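PDB 2RA8: WGR domain-containing protein from Bacteroides fragilis, which is of unknown function but joins a WGR domain to leucine-rich repeats, an architecture which may mediate binding to other macromolecules. Local coordinates for residues F15-V20 with I26-K31; K41-S44 with E48-K51; R3-Q8 with K55-K60. All blocks are in the same frame, centred on the assembly; numbering follows the deposited sequence.

Contact 1. Residues F15-V20 with I26-K31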
loop_
_atom_site.group_PDB
_atom_site.type_symbol
_atom_site.label_atom_id
_atom_site.label_comp_id
_atom_site.label_asym_id
_atom_site.label_seq_id
_atom_site.Cartn_x
_atom_site.Cartn_y
_atom_site.Cartn_z
ATOM N N PHE A 15 -12.800 3.235 16.546
ATOM C CA PHE A 15 -13.780 4.298 16.741
ATOM C C PHE A 15 -13.160 5.632 16.434
ATOM O O PHE A 15 -11.933 5.803 16.471
ATOM C CB PHE A 15 -14.308 4.340 18.192
ATOM C CG PHE A 15 -13.300 4.847 19.190
ATOM C CD1 PHE A 15 -12.283 4.019 19.655
ATOM C CD2 PHE A 15 -13.338 6.166 19.627
ATOM C CE1 PHE A 15 -11.317 4.500 20.536
ATOM C CE2 PHE A 15 -12.372 6.654 20.511
ATOM C CZ PHE A 15 -11.362 5.816 20.962
ATOM N N TRP A 16 -14.028 6.596 16.150
ATOM C CA TRP A 16 -13.625 7.953 15.832
ATOM C C TRP A 16 -14.740 8.821 16.354
ATOM O O TRP A 16 -15.906 8.589 16.033
ATOM C CB TRP A 16 -13.486 8.110 14.307
ATOM C CG TRP A 16 -13.106 9.485 13.828
ATOM C CD1 TRP A 16 -11.840 9.992 13.693
ATOM C CD2 TRP A 16 -14.005 10.518 13.410
ATOM N NE1 TRP A 16 -11.897 11.283 13.211
ATOM C CE2 TRP A 16 -13.207 11.630 13.029
ATOM C CE3 TRP A 16 -15.400 10.611 13.313
ATOM C CZ2 TRP A 16 -13.769 12.823 12.562
ATOM C CZ3 TRP A 16 -15.961 11.805 12.846
ATOM C CH2 TRP A 16 -15.139 12.896 12.474
ATOM N N SER A 17 -14.407 9.794 17.196
ATOM C CA SER A 17 -15.424 10.691 17.733
ATOM C C SER A 17 -15.030 12.120 17.491
ATOM O O SER A 17 -13.837 12.451 17.416
ATOM C CB SER A 17 -15.651 10.450 19.237
ATOM O OG SER A 17 -14.582 10.929 20.033
ATOM N N ILE A 18 -16.030 12.980 17.337
ATOM C CA ILE A 18 -15.776 14.390 17.095
ATOM C C ILE A 18 -16.692 15.255 17.909
ATOM O O ILE A 18 -17.861 14.925 18.134
ATOM C CB ILE A 18 -15.904 14.728 15.577
ATOM C CG1 ILE A 18 -15.455 16.169 15.326
ATOM C CG2 ILE A 18 -17.341 14.500 15.105
ATOM C CD1 ILE A 18 -15.278 16.513 13.846
ATOM N N ASP A 19 -16.155 16.376 18.374
ATOM C CA ASP A 19 -16.913 17.309 19.198
ATOM C C ASP A 19 -16.425 18.695 18.924
ATOM O O ASP A 19 -15.218 18.904 18.772
ATOM C CB ASP A 19 -16.706 16.971 20.682
ATOM C CG ASP A 19 -17.689 17.689 21.599
ATOM O OD1 ASP A 19 -18.804 18.031 21.152
ATOM O OD2 ASP A 19 -17.346 17.894 22.782
ATOM N N VAL A 20 -17.346 19.651 18.820
ATOM C CA VAL A 20 -16.946 21.030 18.589
ATOM C C VAL A 20 -17.249 21.847 19.811
ATOM O O VAL A 20 -18.394 21.905 20.262
ATOM C CB VAL A 20 -17.679 21.680 17.386
ATOM C CG1 VAL A 20 -17.259 23.150 17.266
ATOM C CG2 VAL A 20 -17.344 20.949 16.096
ATOM N N ILE A 26 -12.543 18.852 18.405
ATOM C CA ILE A 26 -11.851 17.810 19.151
ATOM C C ILE A 26 -12.149 16.415 18.640
ATOM O O ILE A 26 -13.290 15.944 18.698
ATOM C CB ILE A 26 -12.218 17.889 20.645
ATOM C CG1 ILE A 26 -11.991 19.319 21.153
ATOM C CG2 ILE A 26 -11.384 16.896 21.443
ATOM C CD1 ILE A 26 -12.535 19.575 22.536
ATOM N N VAL A 27 -11.107 15.752 18.146
ATOM C CA VAL A 27 -11.206 14.399 17.610
ATOM C C VAL A 27 -10.523 13.423 18.540
ATOM O O VAL A 27 -9.450 13.707 19.094
ATOM C CB VAL A 27 -10.537 14.313 16.204
ATOM C CG1 VAL A 27 -10.274 12.870 15.830
ATOM C CG2 VAL A 27 -11.432 14.962 15.155
ATOM N N ASN A 28 -11.153 12.267 18.714
ATOM C CA ASN A 28 -10.640 11.196 19.559
ATOM C C ASN A 28 -10.769 9.929 18.739
ATOM O O ASN A 28 -11.869 9.582 18.296
ATOM C CB ASN A 28 -11.485 11.097 20.836
ATOM C CG ASN A 28 -11.003 10.011 21.783
ATOM O OD1 ASN A 28 -11.784 9.468 22.569
ATOM N ND2 ASN A 28 -9.714 9.701 21.731
ATOM N N TYR A 29 -9.654 9.233 18.524
ATOM C CA TYR A 29 -9.666 8.010 17.730
ATOM C C TYR A 29 -8.740 6.944 18.222
ATOM O O TYR A 29 -7.684 7.236 18.778
ATOM C CB TYR A 29 -9.302 8.310 16.271
ATOM C CG TYR A 29 -7.872 8.763 16.061
ATOM C CD1 TYR A 29 -7.465 10.049 16.411
ATOM C CD2 TYR A 29 -6.920 7.894 15.530
ATOM C CE1 TYR A 29 -6.138 10.460 16.236
ATOM C CE2 TYR A 29 -5.592 8.291 15.350
ATOM C CZ TYR A 29 -5.212 9.572 15.706
ATOM O OH TYR A 29 -3.904 9.965 15.529
ATOM N N GLY A 30 -9.116 5.690 17.987
ATOM C CA GLY A 30 -8.289 4.575 18.413
ATOM C C GLY A 30 -8.977 3.234 18.236
ATOM O O GLY A 30 -10.073 3.151 17.671
ATOM N N LYS A 31 -8.325 2.178 18.714
ATOM C CA LYS A 31 -8.862 0.830 18.629
ATOM C C LYS A 31 -9.987 0.702 19.623
ATOM O O LYS A 31 -9.923 1.270 20.719
ATOM C CB LYS A 31 -7.760 -0.190 18.956
ATOM C CG LYS A 31 -8.158 -1.652 18.793
ATOM C CD LYS A 31 -7.019 -2.595 19.175
ATOM C CE LYS A 31 -5.831 -2.469 18.233
ATOM N NZ LYS A 31 -4.714 -3.363 18.644
HETATM O O HOH W 1 -14.306 13.863 20.213
HETATM O O HOH W 2 -14.473 9.848 22.505
#
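Phe15 lays its ring against the backbone of Tyr29 and Gly30 on the facing strand, and the path of its side chain shows how. From CB, CG stands between the backbone N and the carbonyl carbon (chi1 72°), which swings the ring across to the partner strand. Phe15 CG and CD1 face Gly30 O, CD1 at 3.1 Å; CD2 lies toward Asn28 O; CE1 is near both Gly30 O and Lys31 O, the latter close to the ring plane; CE2 meets Asn28 OD1 at 3.5 Å, also at the edge; CZ lies 3.7 Å from Gly30 N, which sits over one ring face. The planes of the Phe15 ring and the Asn28 amide are 77° apart.

The two strands form a beta hairpin within the antiparallel sheet of the WGR domain, their axes 4.7 Å apart. Phe15-Gly30, Ser17-Asn28 and Asp19-Ile26 are the hydrogen-bonded pairs; Ser17 N reaches Asn28 O at 2.8 Å (N-H...O 159°). Trp16-Tyr29 and Ile18-Val27 are non-hydrogen-bonded pairs, on the face where helix 46-62 covers Trp16 and Ile18; there Trp16 NE1 lies 3.5 Å from Val27 CG1, and Tyr29 OH bonds Glu153 O of the second subunit.

On the sheet face that carries Phe15, Ser17 and Asn28, Ser17 OG binds two waters: one donates to Ile26 O, the other to Asn28 OD1 at 2.7 Å. Asn28 ND2 turns instead to the carbonyls of Asp35 and Gln37.

Contact 2. Residues K41-S44 with E48-K51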
loop_
_atom_site.group_PDB
_atom_site.type_symbol
_atom_site.label_atom_id
_atom_site.label_comp_id
_atom_site.label_asym_id
_atom_site.label_seq_id
_atom_site.Cartn_x
_atom_site.Cartn_y
_atom_site.Cartn_z
ATOM N N LYS A 41 -7.987 20.972 17.047
ATOM C CA LYS A 41 -7.674 21.920 15.989
ATOM C C LYS A 41 -8.486 23.165 16.169
ATOM O O LYS A 41 -9.719 23.115 16.196
ATOM C CB LYS A 41 -7.964 21.279 14.625
ATOM C CG LYS A 41 -7.442 22.049 13.434
ATOM C CD LYS A 41 -7.219 21.137 12.220
ATOM C CE LYS A 41 -8.489 20.420 11.750
ATOM N NZ LYS A 41 -8.865 19.209 12.557
ATOM N N ASN A 42 -7.798 24.293 16.309
ATOM C CA ASN A 42 -8.463 25.576 16.506
ATOM C C ASN A 42 -8.787 26.244 15.204
ATOM O O ASN A 42 -8.043 26.133 14.230
ATOM C CB ASN A 42 -7.594 26.503 17.353
ATOM C CG ASN A 42 -8.331 27.756 17.782
ATOM O OD1 ASN A 42 -9.435 27.685 18.314
ATOM N ND2 ASN A 42 -7.719 28.910 17.559
ATOM N N PHE A 43 -9.914 26.946 15.185
ATOM C CA PHE A 43 -10.372 27.643 13.993
ATOM C C PHE A 43 -10.647 29.099 14.280
ATOM O O PHE A 43 -10.841 29.496 15.433
ATOM C CB PHE A 43 -11.634 26.962 13.449
ATOM C CG PHE A 43 -11.370 25.623 12.839
ATOM C CD1 PHE A 43 -11.179 25.498 11.469
ATOM C CD2 PHE A 43 -11.231 24.499 13.640
ATOM C CE1 PHE A 43 -10.853 24.278 10.908
ATOM C CE2 PHE A 43 -10.906 23.277 13.084
ATOM C CZ PHE A 43 -10.714 23.170 11.712
ATOM N N SER A 44 -10.661 29.894 13.215
ATOM C CA SER A 44 -10.895 31.327 13.293
ATOM C C SER A 44 -12.228 31.711 13.882
ATOM O O SER A 44 -12.381 32.822 14.388
ATOM C CB SER A 44 -10.772 31.949 11.900
ATOM O OG SER A 44 -11.699 31.367 10.999
ATOM N N GLU A 48 -16.398 28.338 11.170
ATOM C CA GLU A 48 -15.396 27.570 10.454
ATOM C C GLU A 48 -15.180 26.227 11.118
ATOM O O GLU A 48 -14.933 25.232 10.450
ATOM C CB GLU A 48 -14.075 28.343 10.412
ATOM C CG GLU A 48 -14.132 29.628 9.594
ATOM C CD GLU A 48 -14.523 29.378 8.149
ATOM O OE1 GLU A 48 -14.092 28.348 7.588
ATOM O OE2 GLU A 48 -15.252 30.213 7.570
ATOM N N ALA A 49 -15.274 26.202 12.442
ATOM C CA ALA A 49 -15.084 24.971 13.192
ATOM C C ALA A 49 -16.178 23.974 12.837
ATOM O O ALA A 49 -15.904 22.810 12.518
ATOM C CB ALA A 49 -15.096 25.278 14.687
ATOM N N GLU A 50 -17.425 24.432 12.867
ATOM C CA GLU A 50 -18.559 23.566 12.540
ATOM C C GLU A 50 -18.497 23.088 11.108
ATOM O O GLU A 50 -18.830 21.941 10.807
ATOM C CB GLU A 50 -19.868 24.316 12.776
ATOM C CG GLU A 50 -20.110 24.660 14.234
ATOM C CD GLU A 50 -20.553 23.461 15.051
ATOM O OE1 GLU A 50 -20.296 22.312 14.623
ATOM O OE2 GLU A 50 -21.152 23.672 16.129
ATOM N N LYS A 51 -18.059 23.969 10.213
ATOM C CA LYS A 51 -17.955 23.623 8.802
ATOM C C LYS A 51 -16.892 22.573 8.619
ATOM O O LYS A 51 -17.035 21.659 7.805
ATOM C CB LYS A 51 -17.625 24.861 7.980
#
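Phe43 meets the helix segment 48-51 chiefly at Ala49, and the first kind of interaction is CH-pi. Ala49 CA stands over one face of the Phe43 ring, 4.2 Å from the ring centroid and 28° off the ring normal. That offset places CA nearer the root of the ring than its far end: Phe43 CG, at 3.8 Å, is its closest ring atom. With CG anti to the carbonyl carbon and beside the backbone N (chi1 -71°), the Phe43 ring presents this face to the helix backbone.

Apolar packing supplies the second kind. Phe43 CB and Ala49 CB are 4.0 Å apart, and the Ala49 methyl also lies near CD2, along one side of the ring. Consistent with the small Ala49 side chain, the CA atoms of Phe43 and Ala49 are 5.5 Å apart. Both residues also touch Val25 of strand 24-31, and Ala49 touches Val20 of strand 13-21. These neighbours place the contact where the edge strand 37-42 of the antiparallel WGR sheet gives way to helix 46-62: Phe43 is just past the strand, and the chain turns back within a few residues so that the first turns of the helix lie over the sheet's end.

Polar atoms form the third group, in van der Waals contact without a hydrogen bond across the segments. Ser44 OG touches the aliphatic part of Glu48 at CG, 3.3 Å away. Glu48 is bent at chi2 (-59°), and its carboxylate leads away from the 41-44 segment. Glu48 O lies 3.9 Å from Phe43 CD1, at an oblique angle to the ring. At the helix start, the Glu48 N-H is bonded to Ser45 OG.

Contact 3. Residues R3-Q8 with K55-K60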
loop_
_atom_site.group_PDB
_atom_site.type_symbol
_atom_site.label_atom_id
_atom_site.label_comp_id
_atom_site.label_asym_id
_atom_site.label_seq_id
_atom_site.Cartn_x
_atom_site.Cartn_y
_atom_site.Cartn_z
ATOM N N ARG A 3 -20.065 13.219 18.851
ATOM C CA ARG A 3 -20.673 12.218 18.000
ATOM C C ARG A 3 -19.639 11.151 17.809
ATOM O O ARG A 3 -18.500 11.426 17.399
ATOM C CB ARG A 3 -21.101 12.834 16.675
ATOM C CG ARG A 3 -22.299 13.764 16.826
ATOM C CD ARG A 3 -23.242 13.583 15.662
ATOM N NE ARG A 3 -23.080 14.619 14.658
ATOM C CZ ARG A 3 -23.349 14.463 13.365
ATOM N NH1 ARG A 3 -23.790 13.298 12.901
ATOM N NH2 ARG A 3 -23.203 15.489 12.539
ATOM N N VAL A 4 -20.025 9.924 18.144
ATOM C CA VAL A 4 -19.139 8.770 18.065
ATOM C C VAL A 4 -19.420 7.873 16.881
ATOM O O VAL A 4 -20.573 7.558 16.586
ATOM C CB VAL A 4 -19.238 7.945 19.360
ATOM C CG1 VAL A 4 -18.169 6.859 19.375
ATOM C CG2 VAL A 4 -19.085 8.870 20.566
ATOM N N PHE A 5 -18.361 7.448 16.204
ATOM C CA PHE A 5 -18.496 6.579 15.034
ATOM C C PHE A 5 -17.601 5.362 15.158
ATOM O O PHE A 5 -16.549 5.419 15.800
ATOM C CB PHE A 5 -18.160 7.365 13.749
ATOM C CG PHE A 5 -19.001 8.603 13.558
ATOM C CD1 PHE A 5 -18.768 9.748 14.315
ATOM C CD2 PHE A 5 -20.022 8.623 12.616
ATOM C CE1 PHE A 5 -19.543 10.894 14.132
ATOM C CE2 PHE A 5 -20.801 9.762 12.431
ATOM C CZ PHE A 5 -20.557 10.898 13.188
ATOM N N VAL A 6 -18.013 4.259 14.535
ATOM C CA VAL A 6 -17.278 3.001 14.598
ATOM C C VAL A 6 -17.105 2.314 13.250
ATOM O O VAL A 6 -18.029 2.276 12.439
ATOM C CB VAL A 6 -18.000 2.018 15.560
ATOM C CG1 VAL A 6 -17.308 0.665 15.547
ATOM C CG2 VAL A 6 -18.017 2.592 16.962
ATOM N N PHE A 7 -15.915 1.766 13.012
ATOM C CA PHE A 7 -15.628 1.047 11.770
ATOM C C PHE A 7 -15.089 -0.326 12.102
ATOM O O PHE A 7 -14.106 -0.445 12.840
ATOM C CB PHE A 7 -14.584 1.784 10.917
ATOM C CG PHE A 7 -14.344 1.142 9.575
ATOM C CD1 PHE A 7 -15.237 1.341 8.529
ATOM C CD2 PHE A 7 -13.253 0.307 9.371
ATOM C CE1 PHE A 7 -15.047 0.716 7.300
ATOM C CE2 PHE A 7 -13.057 -0.323 8.144
ATOM C CZ PHE A 7 -13.956 -0.115 7.111
ATOM N N GLN A 8 -15.709 -1.365 11.545
ATOM C CA GLN A 8 -15.292 -2.749 11.797
ATOM C C GLN A 8 -15.300 -3.679 10.600
ATOM O O GLN A 8 -16.325 -3.844 9.938
ATOM C CB GLN A 8 -16.197 -3.398 12.848
ATOM C CG GLN A 8 -15.999 -2.963 14.289
ATOM C CD GLN A 8 -17.028 -3.597 15.197
ATOM O OE1 GLN A 8 -18.227 -3.354 15.046
ATOM N NE2 GLN A 8 -16.576 -4.425 16.135
ATOM N N LYS A 55 -17.281 18.387 7.376
ATOM C CA LYS A 55 -16.535 17.696 6.330
ATOM C C LYS A 55 -15.863 16.431 6.825
ATOM O O LYS A 55 -15.792 15.437 6.103
ATOM C CB LYS A 55 -15.492 18.635 5.707
ATOM C CG LYS A 55 -16.107 19.867 5.054
ATOM C CD LYS A 55 -15.124 20.595 4.145
ATOM C CE LYS A 55 -14.818 19.788 2.889
ATOM N NZ LYS A 55 -13.932 20.539 1.951
ATOM N N LEU A 56 -15.367 16.456 8.059
ATOM C CA LEU A 56 -14.709 15.285 8.631
ATOM C C LEU A 56 -15.719 14.169 8.797
ATOM O O LEU A 56 -15.459 13.016 8.443
ATOM C CB LEU A 56 -14.108 15.633 9.993
ATOM C CG LEU A 56 -12.924 16.610 9.977
ATOM C CD1 LEU A 56 -12.462 16.894 11.394
ATOM C CD2 LEU A 56 -11.788 16.014 9.161
ATOM N N ILE A 57 -16.879 14.514 9.343
ATOM C CA ILE A 57 -17.944 13.540 9.550
ATOM C C ILE A 57 -18.362 12.922 8.229
ATOM O O ILE A 57 -18.340 11.700 8.074
ATOM C CB ILE A 57 -19.149 14.210 10.260
ATOM C CG1 ILE A 57 -18.771 14.492 11.715
ATOM C CG2 ILE A 57 -20.398 13.325 10.174
ATOM C CD1 ILE A 57 -19.817 15.263 12.500
ATOM N N ALA A 58 -18.713 13.759 7.255
ATOM C CA ALA A 58 -19.130 13.265 5.941
ATOM C C ALA A 58 -18.117 12.302 5.387
ATOM O O ALA A 58 -18.467 11.264 4.814
ATOM C CB ALA A 58 -19.319 14.436 4.970
ATOM N N GLU A 59 -16.844 12.647 5.554
ATOM C CA GLU A 59 -15.747 11.821 5.068
ATOM C C GLU A 59 -15.699 10.467 5.753
ATOM O O GLU A 59 -15.473 9.439 5.108
ATOM C CB GLU A 59 -14.425 12.551 5.296
ATOM C CG GLU A 59 -13.205 11.844 4.749
ATOM C CD GLU A 59 -11.919 12.534 5.166
ATOM O OE1 GLU A 59 -11.887 13.783 5.150
ATOM O OE2 GLU A 59 -10.941 11.832 5.502
ATOM N N LYS A 60 -15.902 10.459 7.066
ATOM C CA LYS A 60 -15.873 9.216 7.834
ATOM C C LYS A 60 -17.009 8.291 7.456
ATOM O O LYS A 60 -16.802 7.094 7.258
ATOM C CB LYS A 60 -15.932 9.510 9.347
ATOM C CG LYS A 60 -14.646 10.132 9.929
ATOM C CD LYS A 60 -13.483 9.137 9.888
ATOM C CE LYS A 60 -12.133 9.825 10.105
ATOM N NZ LYS A 60 -11.003 8.905 9.788
#
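Helix 46-62 of the WGR domain packs against one face of its antiparallel sheet, and within 55-60 Ile57 is the residue that touches segment 3-8. Its two branches have different partners. The CG1 branch ends in CD1, which lies over one face of the Arg3 guanidinium, 3.3 Å above the plane and offset toward the rim. The closest atom is Arg3 NH2, 3.4 Å from Ile57 CD1, followed by Arg3 CZ at 3.7 Å. The other branch, CG2, touches Phe5 CZ at 3.9 Å and approaches that ring obliquely. Both Arg3 and Phe5 cross the isoleucine at about a right angle.

In Ile57 a chi1 of -72°, with CG1 beside the backbone N, points CD1 to Arg3 and leaves CG2 to Phe5. Arg3 is bent at chi2 and chi3, and the bends carry its planar group to the end of the CG1 branch. The backbones stay well apart: the closest CA atoms across the segments, those of Phe5 and Lys60, are 8.1 Å from each other, and the touch is made by the side-chain ends of Ile57, Arg3 and Phe5.

Ile18 of strand 13-21 also touches Ile57, extending this apolar layer across the neighbouring strand. No hydrogen bond links segments 3-8 and 55-60. Arg3 NH1 forms a salt bridge with Glu67 OE1, on strand 66-67 next to strand 3-8. With Ile57 CD1 over its face and NH1 bonded to Glu67, the guanidinium serves an apolar and a charged partner at once, which probably restrains its orientation.

In the fold
All three contacts belong to the WGR domain, where contact 1 is a hairpin within the sheet and contacts 2 and 3 join that sheet to helix 46-62. Contacts 1 and 3 are closest, with centres about 8 Å apart: strand 3-8 pairs with strand 13-21, Phe5 N lying 2.7 Å from Trp16 O, a probable hydrogen bond. Trp16 also meets Lys60 in a cation-pi interaction. Contact 2 lies nearer the N-terminal end of the same helix, its centre about 17 Å from that of contact 3 and 16 Å from that of contact 1. It touches contact 1 through Val20 CG1 and Ala49 CB, 4.0 Å apart. In sequence, contacts 1 and 2 follow one another inside the loop closed by contact 3.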